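Local atomic coordinates of heme-binding protein A (Haemophilus parasuis 29755, PDB entry 3TPA), a protein that probably binds glutathione as the solute-binding protein of a bacterial ABC import system, although it is named a heme-binding protein. Residues N41-F46 with F72-N77; N83-P88 with L174-P179; R90-D95 with L162-K167; S100-A105 with K132-V137. The protein carries 1 engineered substitution. All coordinates share one frame; numbering follows the deposited sequence.

Contact 1: N41-F46 with F72-N77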
# COMPACT_ATOMS: atom_id res chain seq x y z
N ASN A 41 7.40 14.91 -8.02
CA ASN A 41 7.34 15.15 -6.58
C ASN A 41 5.91 15.31 -6.15
O ASN A 41 5.04 15.51 -6.99
CB ASN A 41 8.09 16.42 -6.18
CG ASN A 41 9.59 16.25 -6.24
OD1 ASN A 41 10.27 16.88 -7.04
ND2 ASN A 41 10.10 15.37 -5.40
N ARG A 42 5.68 15.23 -4.84
CA ARG A 42 4.37 15.50 -4.24
C ARG A 42 4.49 16.71 -3.33
O ARG A 42 5.59 17.16 -3.04
CB ARG A 42 3.90 14.29 -3.42
CG ARG A 42 3.24 13.16 -4.22
CD ARG A 42 4.14 12.55 -5.30
NE ARG A 42 5.36 11.99 -4.73
CZ ARG A 42 6.39 11.59 -5.46
NH1 ARG A 42 6.32 11.68 -6.77
NH2 ARG A 42 7.48 11.10 -4.88
N LEU A 43 3.35 17.23 -2.86
CA LEU A 43 3.33 18.38 -1.96
C LEU A 43 4.17 18.10 -0.72
O LEU A 43 5.06 18.90 -0.37
CB LEU A 43 1.89 18.75 -1.58
CG LEU A 43 1.11 19.55 -2.64
CD1 LEU A 43 -0.35 19.67 -2.27
CD2 LEU A 43 1.74 20.94 -2.81
N VAL A 44 3.91 16.97 -0.07
CA VAL A 44 4.77 16.45 0.99
C VAL A 44 5.18 15.02 0.63
O VAL A 44 4.47 14.34 -0.12
CB VAL A 44 4.07 16.48 2.37
CG1 VAL A 44 3.56 17.88 2.68
CG2 VAL A 44 2.91 15.46 2.42
N GLU A 45 6.32 14.56 1.14
CA GLU A 45 6.85 13.25 0.76
C GLU A 45 7.08 12.40 2.00
O GLU A 45 7.35 12.94 3.06
CB GLU A 45 8.21 13.42 0.07
CG GLU A 45 8.25 14.48 -1.02
CD GLU A 45 7.76 13.96 -2.34
OE1 GLU A 45 8.06 14.60 -3.38
OE2 GLU A 45 7.09 12.92 -2.34
N PHE A 46 7.00 11.08 1.88
CA PHE A 46 7.29 10.22 3.03
C PHE A 46 8.79 10.26 3.36
O PHE A 46 9.62 10.15 2.47
CB PHE A 46 6.88 8.77 2.75
CG PHE A 46 5.39 8.56 2.62
CD1 PHE A 46 4.59 8.54 3.74
CD2 PHE A 46 4.81 8.34 1.39
CE1 PHE A 46 3.23 8.35 3.63
CE2 PHE A 46 3.45 8.14 1.27
CZ PHE A 46 2.66 8.13 2.40
N PHE A 72 -1.04 24.86 1.94
CA PHE A 72 0.31 24.49 1.53
C PHE A 72 0.99 25.70 0.95
O PHE A 72 0.46 26.33 0.05
CB PHE A 72 0.27 23.38 0.47
CG PHE A 72 -0.32 22.11 0.98
CD1 PHE A 72 0.47 21.17 1.63
CD2 PHE A 72 -1.68 21.88 0.85
CE1 PHE A 72 -0.10 20.01 2.13
CE2 PHE A 72 -2.25 20.73 1.35
CZ PHE A 72 -1.46 19.80 1.99
N TYR A 73 2.16 26.02 1.50
CA TYR A 73 2.99 27.12 0.99
C TYR A 73 4.11 26.54 0.13
O TYR A 73 4.99 25.85 0.62
CB TYR A 73 3.56 27.95 2.15
CG TYR A 73 2.48 28.49 3.05
CD1 TYR A 73 1.80 29.66 2.72
CD2 TYR A 73 2.13 27.84 4.22
CE1 TYR A 73 0.80 30.16 3.55
CE2 TYR A 73 1.13 28.33 5.05
CZ TYR A 73 0.47 29.48 4.70
OH TYR A 73 -0.52 29.96 5.53
N LEU A 74 4.08 26.85 -1.16
CA LEU A 74 4.95 26.20 -2.13
C LEU A 74 6.39 26.72 -2.15
O LEU A 74 6.62 27.93 -2.12
CB LEU A 74 4.33 26.30 -3.53
CG LEU A 74 2.87 25.85 -3.69
CD1 LEU A 74 2.40 26.05 -5.11
CD2 LEU A 74 2.69 24.37 -3.28
N ARG A 75 7.33 25.79 -2.18
CA ARG A 75 8.76 26.05 -2.40
C ARG A 75 8.95 26.92 -3.64
O ARG A 75 8.30 26.69 -4.66
CB ARG A 75 9.46 24.70 -2.64
CG ARG A 75 10.95 24.71 -2.64
CD ARG A 75 11.49 23.27 -2.63
NE ARG A 75 10.91 22.50 -1.52
CZ ARG A 75 11.36 22.53 -0.27
NH1 ARG A 75 10.76 21.80 0.67
NH2 ARG A 75 12.40 23.29 0.05
N GLN A 76 9.84 27.90 -3.58
CA GLN A 76 10.03 28.76 -4.75
C GLN A 76 11.18 28.30 -5.64
O GLN A 76 12.07 27.59 -5.19
CB GLN A 76 10.22 30.21 -4.32
CG GLN A 76 9.03 30.77 -3.59
CD GLN A 76 8.91 32.25 -3.77
OE1 GLN A 76 8.10 32.73 -4.55
NE2 GLN A 76 9.74 33.01 -3.04
N ASN A 77 11.13 28.69 -6.91
CA ASN A 77 12.20 28.46 -7.89
C ASN A 77 12.44 27.00 -8.20
O ASN A 77 13.57 26.58 -8.47
CB ASN A 77 13.51 29.13 -7.44
CG ASN A 77 13.36 30.62 -7.23
OD1 ASN A 77 13.07 31.37 -8.16
ND2 ASN A 77 13.57 31.05 -6.01
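Leu43 and Phe72 meet on one face of a five-stranded antiparallel sheet. The sheet is consistent with the small extra subdomain, domain Ib, of family 5 solute-binding proteins. Strand 53-63 runs between strands 44-46 and 69-74, so the two segments share no hydrogen bond and touch only through side chains.

The centre of the contact is a CH-pi interaction. Leu43 CD1 sits 4.0 Å from the centroid of the Phe72 ring, only 9° off the ring normal. The two side chains cross at about a right angle. Val44 reaches the same ring at its edge, with CG1 4.3 Å from Phe72 CE1. The second branch of Leu43 turns to the other neighbour, and its CD2 lies 3.6 Å from Leu74 CD2. In Leu43 CG is anti to the carbonyl carbon (chi1 -79°), and the fork beyond it serves Phe72 with one methyl and Leu74 with the other. All four residues are buried. Val97 and Phe101 of helix 94-105 cover Leu43, and Ala94 and Val97 cover Leu74.

Behind this apolar layer Asn41 and Arg42, just before strand 44-46, form a polar cluster with Glu45 of that strand. Arg42 NE forms a salt bridge with Glu45 OE2, though its hydrogen-bond geometry is weak. Arg42 NH1 also binds Ser36 O and Ser163 OG. Glu45 OE1 is gripped by two donors from opposite faces of the carboxylate plane: Asn41 ND2 at 3.0 Å and the backbone Arg42 N at 2.9 Å, the latter bond nearly straight at 169°.

Contact 2: N83-P88 with L174-P179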
# COMPACT_ATOMS: atom_id res chain seq x y z
N ASN A 83 12.02 18.88 -22.43
CA ASN A 83 12.42 17.93 -23.45
C ASN A 83 12.41 18.66 -24.78
O ASN A 83 12.29 19.88 -24.81
CB ASN A 83 11.52 16.68 -23.45
CG ASN A 83 10.07 16.99 -23.74
OD1 ASN A 83 9.76 17.85 -24.56
ND2 ASN A 83 9.18 16.28 -23.07
N LYS A 84 12.54 17.94 -25.88
CA LYS A 84 12.67 18.62 -27.18
C LYS A 84 11.35 19.26 -27.62
O LYS A 84 11.33 20.08 -28.52
CB LYS A 84 13.22 17.69 -28.26
CG LYS A 84 12.52 16.35 -28.41
CD LYS A 84 13.07 15.59 -29.62
CE LYS A 84 12.38 14.25 -29.84
NZ LYS A 84 12.91 13.19 -28.94
N THR A 85 10.27 18.87 -26.95
CA THR A 85 8.93 19.37 -27.24
C THR A 85 8.52 20.51 -26.30
O THR A 85 7.64 21.30 -26.63
CB THR A 85 7.88 18.24 -27.11
OG1 THR A 85 8.19 17.19 -28.02
CG2 THR A 85 6.48 18.75 -27.37
N PHE A 86 9.15 20.59 -25.14
CA PHE A 86 8.72 21.51 -24.10
C PHE A 86 9.86 22.13 -23.28
O PHE A 86 10.75 21.43 -22.80
CB PHE A 86 7.75 20.81 -23.16
CG PHE A 86 7.43 21.60 -21.92
CD1 PHE A 86 6.56 22.68 -21.98
CD2 PHE A 86 8.01 21.26 -20.71
CE1 PHE A 86 6.26 23.42 -20.83
CE2 PHE A 86 7.72 21.99 -19.55
CZ PHE A 86 6.85 23.07 -19.60
N SER A 87 9.81 23.44 -23.11
CA SER A 87 10.71 24.13 -22.20
C SER A 87 9.91 25.10 -21.32
O SER A 87 9.28 26.01 -21.84
CB SER A 87 11.79 24.88 -22.97
OG SER A 87 12.95 25.04 -22.17
N PRO A 88 9.95 24.90 -20.00
CA PRO A 88 9.12 25.76 -19.14
C PRO A 88 9.65 27.18 -19.10
O PRO A 88 10.86 27.40 -19.25
CB PRO A 88 9.24 25.10 -17.77
CG PRO A 88 10.62 24.52 -17.79
CD PRO A 88 10.85 24.04 -19.21
N LEU A 174 -2.35 20.49 -25.14
CA LEU A 174 -3.76 20.57 -25.51
C LEU A 174 -3.86 21.44 -26.75
O LEU A 174 -4.45 21.05 -27.77
CB LEU A 174 -4.58 21.14 -24.35
CG LEU A 174 -6.09 20.90 -24.36
CD1 LEU A 174 -6.41 19.42 -24.49
CD2 LEU A 174 -6.71 21.48 -23.10
N ALA A 175 -3.23 22.61 -26.68
CA ALA A 175 -3.13 23.53 -27.80
C ALA A 175 -2.55 22.85 -29.04
O ALA A 175 -2.97 23.12 -30.16
CB ALA A 175 -2.28 24.72 -27.42
N GLN A 176 -1.59 21.95 -28.83
CA GLN A 176 -0.93 21.28 -29.94
C GLN A 176 -1.72 20.07 -30.44
O GLN A 176 -1.35 19.42 -31.41
CB GLN A 176 0.50 20.89 -29.57
CG GLN A 176 1.44 22.08 -29.48
CD GLN A 176 2.82 21.71 -28.98
OE1 GLN A 176 2.97 20.86 -28.11
NE2 GLN A 176 3.85 22.35 -29.54
N GLY A 177 -2.84 19.79 -29.78
CA GLY A 177 -3.70 18.70 -30.17
C GLY A 177 -3.19 17.32 -29.77
O GLY A 177 -3.66 16.32 -30.32
N LYS A 178 -2.25 17.26 -28.83
CA LYS A 178 -1.75 15.96 -28.34
C LYS A 178 -1.62 15.89 -26.81
O LYS A 178 -0.52 15.71 -26.27
CB LYS A 178 -0.43 15.59 -29.03
CG LYS A 178 0.58 16.72 -29.13
CD LYS A 178 1.90 16.22 -29.68
CE LYS A 178 2.85 17.38 -30.02
NZ LYS A 178 3.29 18.15 -28.83
N PRO A 179 -2.76 16.00 -26.10
CA PRO A 179 -2.75 16.00 -24.63
C PRO A 179 -2.28 14.66 -24.08
O PRO A 179 -1.80 14.60 -22.93
CB PRO A 179 -4.23 16.23 -24.27
CG PRO A 179 -4.98 15.75 -25.46
CD PRO A 179 -4.12 16.10 -26.65
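A Schellman motif closes helix 167-175, and the two side chains that flank its glycine, Gln176 and Lys178, meet Thr85 of the loop between strand 69-74 and helix 94-105. The contact is small and lies at the surface. Thr85 CG2 and Lys178 NZ approach tip to tip at 3.6 Å, a van der Waals touch and not a bond. Gln176 OE1 is the second neighbour of that methyl, 4.2 Å from Thr85 CG2, and the two side chains run past each other in opposite directions.

Lys178 is held in place from its own segment. Its chain bends at the last torsion (chi4 66°), and NZ donates to Gln176 OE1 at 2.8 Å. The ammonium group sits well above the carbonyl plane, 60° out of it. Gln172 NE2 also donates to Gln176 OE1, and to Thr85 O as well, so one amide ties the loop to the helix.

Thr85 is fixed by an Asx turn in which Asn83 OD1 accepts from Thr85 N. Backbone bonds join Asn83 and Phe86 in both directions. On the other side Gly177, at positive phi, donates its N-H to Leu174 O at 2.9 Å. This is one of two bonds back into the last turn, the pattern of a Schellman motif at a helix C-terminus.

Contact 3: R90-D95 with L162-K167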
# COMPACT_ATOMS: atom_id res chain seq x y z
N ARG A 90 8.32 29.32 -16.50
CA ARG A 90 8.16 29.70 -15.11
C ARG A 90 8.35 28.50 -14.19
O ARG A 90 8.17 27.35 -14.62
CB ARG A 90 6.74 30.27 -14.86
CG ARG A 90 5.62 29.36 -15.34
CD ARG A 90 4.34 29.63 -14.58
NE ARG A 90 3.25 28.71 -14.90
CZ ARG A 90 3.06 27.55 -14.28
NH1 ARG A 90 3.89 27.15 -13.33
NH2 ARG A 90 2.03 26.78 -14.62
N PRO A 91 8.69 28.75 -12.91
CA PRO A 91 8.80 27.66 -11.94
C PRO A 91 7.43 27.12 -11.56
O PRO A 91 6.40 27.73 -11.87
CB PRO A 91 9.40 28.36 -10.71
CG PRO A 91 9.81 29.72 -11.17
CD PRO A 91 8.90 30.06 -12.29
N LEU A 92 7.44 25.99 -10.89
CA LEU A 92 6.24 25.42 -10.30
C LEU A 92 5.45 26.49 -9.54
O LEU A 92 6.03 27.34 -8.87
CB LEU A 92 6.67 24.31 -9.35
CG LEU A 92 5.77 23.48 -8.42
CD1 LEU A 92 5.47 24.21 -7.15
CD2 LEU A 92 4.53 22.99 -9.11
N ASN A 93 4.12 26.46 -9.66
CA ASN A 93 3.27 27.28 -8.82
C ASN A 93 1.94 26.58 -8.54
O ASN A 93 1.76 25.42 -8.89
CB ASN A 93 3.02 28.67 -9.43
CG ASN A 93 2.21 28.60 -10.70
OD1 ASN A 93 1.52 27.62 -10.97
ND2 ASN A 93 2.29 29.66 -11.51
N ALA A 94 1.02 27.31 -7.92
CA ALA A 94 -0.26 26.77 -7.48
C ALA A 94 -1.12 26.30 -8.63
O ALA A 94 -1.92 25.37 -8.46
CB ALA A 94 -1.02 27.81 -6.64
N ASP A 95 -0.99 26.93 -9.79
CA ASP A 95 -1.75 26.47 -10.98
C ASP A 95 -1.45 25.00 -11.27
O ASP A 95 -2.36 24.24 -11.63
CB ASP A 95 -1.41 27.30 -12.23
CG ASP A 95 -2.04 28.68 -12.21
OD1 ASP A 95 -2.95 28.93 -11.39
OD2 ASP A 95 -1.62 29.53 -13.03
N LEU A 162 -0.81 11.57 -6.46
CA LEU A 162 -0.90 13.03 -6.32
C LEU A 162 0.40 13.75 -6.69
O LEU A 162 0.69 14.84 -6.20
CB LEU A 162 -1.45 13.43 -4.93
CG LEU A 162 -2.92 13.02 -4.77
CD1 LEU A 162 -3.43 13.30 -3.34
CD2 LEU A 162 -3.83 13.73 -5.79
N SER A 163 1.18 13.13 -7.56
CA SER A 163 2.35 13.78 -8.16
C SER A 163 1.91 15.04 -8.88
O SER A 163 0.83 15.09 -9.45
CB SER A 163 3.02 12.85 -9.16
OG SER A 163 3.64 11.76 -8.50
N ILE A 164 2.76 16.06 -8.85
CA ILE A 164 2.40 17.33 -9.45
C ILE A 164 2.94 17.42 -10.87
O ILE A 164 4.16 17.36 -11.09
CB ILE A 164 2.90 18.51 -8.60
CG1 ILE A 164 2.36 18.42 -7.17
CG2 ILE A 164 2.54 19.85 -9.24
CD1 ILE A 164 0.85 18.36 -7.07
N TYR A 165 2.02 17.53 -11.83
CA TYR A 165 2.31 17.72 -13.24
C TYR A 165 2.45 19.21 -13.58
O TYR A 165 2.12 20.09 -12.78
CB TYR A 165 1.15 17.20 -14.08
CG TYR A 165 0.93 15.70 -14.04
CD1 TYR A 165 1.09 14.91 -15.19
CD2 TYR A 165 0.55 15.07 -12.86
CE1 TYR A 165 0.86 13.53 -15.15
CE2 TYR A 165 0.33 13.70 -12.82
CZ TYR A 165 0.48 12.94 -13.96
OH TYR A 165 0.25 11.58 -13.89
N SER A 166 2.92 19.48 -14.79
CA SER A 166 3.11 20.84 -15.24
C SER A 166 1.88 21.28 -16.04
O SER A 166 1.57 20.69 -17.05
CB SER A 166 4.33 20.93 -16.14
OG SER A 166 4.32 22.16 -16.87
N LYS A 167 1.19 22.32 -15.58
CA LYS A 167 0.07 22.83 -16.35
C LYS A 167 0.55 23.54 -17.61
O LYS A 167 -0.11 23.51 -18.63
CB LYS A 167 -0.81 23.76 -15.50
CG LYS A 167 -2.04 24.29 -16.26
CD LYS A 167 -2.84 25.25 -15.39
CE LYS A 167 -4.21 25.56 -15.99
NZ LYS A 167 -4.16 26.25 -17.30
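Leu92 and Ile164 form the tight, buried part of this contact. Leu92 CD2 lies 3.7 Å from Ile164 CG2, and the two side chains cross at about a right angle. In Leu92 CG is anti to the backbone N (chi1 176°), which carries its CD2 methyl across to the isoleucine. Both residues are buried. Leu74 packs on Leu92, and Ile164 also rests on Asp96 and Ser100 of helix 94-105.

The other end is looser and only partly shielded from solvent. Here the aliphatic part of Lys167 lies along the first turn of helix 94-105: Lys167 CD is 4.0 Å from Asp95 CB and 3.9 Å from Asp95 O. Lys167 CB approaches the edge of the Arg90 guanidinium, 4.2 Å from Arg90 NH2. No hydrogen bond crosses the two segments.

The charged tips find their partners elsewhere: Asp95 OD1 pairs with Lys136, Lys167 NZ with Asp171, and Arg90 NH1 with Asp96. Arg90 NH1 also donates to Pro91 O at 3.0 Å, almost in the guanidinium plane. The bonds to Asp96 and Pro91 O limit the rotation of the guanidinium, and Asn93 packs over one face, its ND2 3.3 Å above the plane and toward the rim.

Two helix starts meet here. Asn93 is the N-cap of helix 94-105, with a weak capping bond from Asp95 N to Asn93 OD1. Ser166 is the N-cap of helix 167-175, and its OG accepts from Tyr169 N. Asp96 OD1 takes the Lys167 N-H, which links the two helix N-termini, while Leu74 of strand 69-74 packs on Leu92 and Ala94, at the start of helix 94-105.

Contact 4: S100-A105 with K132-V137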
# COMPACT_ATOMS: atom_id res chain seq x y z
N SER A 100 -3.31 19.37 -11.12
CA SER A 100 -3.04 17.95 -10.87
C SER A 100 -4.16 17.29 -10.06
O SER A 100 -4.54 16.16 -10.32
CB SER A 100 -1.69 17.80 -10.16
OG SER A 100 -0.67 18.43 -10.93
N PHE A 101 -4.69 18.03 -9.08
CA PHE A 101 -5.83 17.56 -8.30
C PHE A 101 -7.10 17.57 -9.13
O PHE A 101 -7.87 16.61 -9.13
CB PHE A 101 -6.03 18.45 -7.06
CG PHE A 101 -5.17 18.05 -5.90
CD1 PHE A 101 -5.71 17.37 -4.82
CD2 PHE A 101 -3.80 18.31 -5.90
CE1 PHE A 101 -4.91 17.00 -3.76
CE2 PHE A 101 -3.01 17.93 -4.84
CZ PHE A 101 -3.56 17.28 -3.77
N GLN A 102 -7.34 18.68 -9.83
CA GLN A 102 -8.62 18.88 -10.48
C GLN A 102 -8.84 18.00 -11.72
O GLN A 102 -9.97 17.63 -12.01
CB GLN A 102 -8.86 20.37 -10.79
CG GLN A 102 -9.14 21.23 -9.52
CD GLN A 102 -10.27 20.68 -8.70
OE1 GLN A 102 -10.07 20.27 -7.55
NE2 GLN A 102 -11.47 20.66 -9.26
N ARG A 103 -7.77 17.63 -12.42
CA ARG A 103 -7.90 16.70 -13.53
C ARG A 103 -8.67 15.49 -13.03
O ARG A 103 -9.54 14.93 -13.72
CB ARG A 103 -6.53 16.25 -14.05
CG ARG A 103 -6.62 15.22 -15.16
CD ARG A 103 -5.29 14.53 -15.46
NE ARG A 103 -5.46 13.59 -16.56
CZ ARG A 103 -4.48 12.99 -17.20
NH1 ARG A 103 -3.21 13.21 -16.87
NH2 ARG A 103 -4.77 12.16 -18.20
N GLN A 104 -8.38 15.12 -11.79
CA GLN A 104 -8.94 13.95 -11.16
C GLN A 104 -10.33 14.19 -10.58
O GLN A 104 -11.23 13.40 -10.81
CB GLN A 104 -7.98 13.44 -10.07
CG GLN A 104 -6.54 13.24 -10.61
CD GLN A 104 -5.66 12.44 -9.69
OE1 GLN A 104 -6.05 11.38 -9.20
NE2 GLN A 104 -4.46 12.95 -9.44
N ALA A 105 -10.49 15.27 -9.82
CA ALA A 105 -11.72 15.49 -9.04
C ALA A 105 -12.89 16.07 -9.82
O ALA A 105 -14.05 15.90 -9.44
CB ALA A 105 -11.44 16.39 -7.85
N LYS A 132 -13.32 18.59 -0.39
CA LYS A 132 -14.32 19.57 -0.78
C LYS A 132 -13.81 20.46 -1.90
O LYS A 132 -14.52 20.73 -2.86
CB LYS A 132 -14.78 20.42 0.41
CG LYS A 132 -15.72 21.56 -0.00
CD LYS A 132 -16.20 22.37 1.21
CE LYS A 132 -17.59 21.92 1.66
NZ LYS A 132 -17.99 22.56 2.95
N SER A 133 -12.57 20.92 -1.77
CA SER A 133 -12.05 21.86 -2.75
C SER A 133 -10.55 22.06 -2.68
O SER A 133 -9.93 21.90 -1.63
CB SER A 133 -12.77 23.21 -2.61
OG SER A 133 -12.42 23.83 -1.39
N VAL A 134 -9.97 22.39 -3.83
CA VAL A 134 -8.56 22.69 -3.98
C VAL A 134 -8.47 24.02 -4.71
O VAL A 134 -8.79 24.10 -5.90
CB VAL A 134 -7.85 21.62 -4.82
CG1 VAL A 134 -6.36 21.96 -5.00
CG2 VAL A 134 -8.01 20.25 -4.18
N GLU A 135 -8.02 25.06 -4.01
CA GLU A 135 -8.05 26.41 -4.54
C GLU A 135 -6.69 27.08 -4.47
O GLU A 135 -5.94 26.88 -3.52
CB GLU A 135 -9.01 27.29 -3.74
CG GLU A 135 -10.30 26.62 -3.35
CD GLU A 135 -11.11 27.49 -2.42
OE1 GLU A 135 -10.87 27.46 -1.20
OE2 GLU A 135 -11.98 28.23 -2.92
N LYS A 136 -6.42 27.92 -5.46
CA LYS A 136 -5.26 28.80 -5.45
C LYS A 136 -5.57 30.01 -4.60
O LYS A 136 -6.53 30.73 -4.86
CB LYS A 136 -4.93 29.25 -6.88
CG LYS A 136 -3.81 30.28 -6.96
CD LYS A 136 -3.23 30.40 -8.37
CE LYS A 136 -3.90 31.49 -9.17
NZ LYS A 136 -3.30 31.60 -10.52
N VAL A 137 -4.75 30.24 -3.57
CA VAL A 137 -4.87 31.45 -2.77
C VAL A 137 -4.02 32.56 -3.38
O VAL A 137 -4.46 33.71 -3.47
CB VAL A 137 -4.43 31.23 -1.34
CG1 VAL A 137 -4.41 32.57 -0.60
CG2 VAL A 137 -5.37 30.26 -0.65
O HOH W 1 -11.85 22.36 -6.17
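Val134 has CG1 anti to the backbone N and CG2 anti to the carbonyl carbon (chi1 179°), and both methyls meet Phe101. Gln102 bends at its second torsion (chi2 -54°), which brings its amide back to the valine.

Val134 CG2 is 3.7 Å from Phe101 CD1 and 3.9 Å from Phe101 CB. Val134 CG1 is 4.1 Å from Phe101 CB. CG2 approaches the ring obliquely, and the two side chains cross at about a right angle. Gln102 flanks the pair, with OE1 3.8 Å from Val134 CB.

No direct hydrogen bond joins the segments, but a water bridges them. It accepts from Val134 N at 3.0 Å and donates weakly to Gln102 OE1 at 3.1 Å. The water therefore satisfies a backbone N-H of an edge strand.

Strand 131-136 is outermost in the antiparallel sheet and pairs with strand 141-146, where Lys132 and Ser133 form a classic beta bulge opposite Thr145. Helix 94-105 packs across this sheet, and Phe101 reaches from Val134 to Ile144 on the adjoining strand.

Contacts 1 and 4 are buried. Contact 1 is wholly apolar across the segments, while contact 4 adds a glutamine and a bridging water to its phenylalanine-valine pair. Both reach the same antiparallel sheet. Helix 94-105 packs on contact 1 and supplies one side of contact 4. Contact 3 is mixed, with a leucine-isoleucine core and a charged flank. It uses the start of that helix and joins contact 1 through Asn41 with Ile164, and contact 4 through Asp95 with Lys136. Contact 2 is a small surface touch between a loop and the end of helix 167-175. It meets contact 3 through Phe86 and Ser166. Chemistry follows depth, from methyl on ring to methyl beside ammonium.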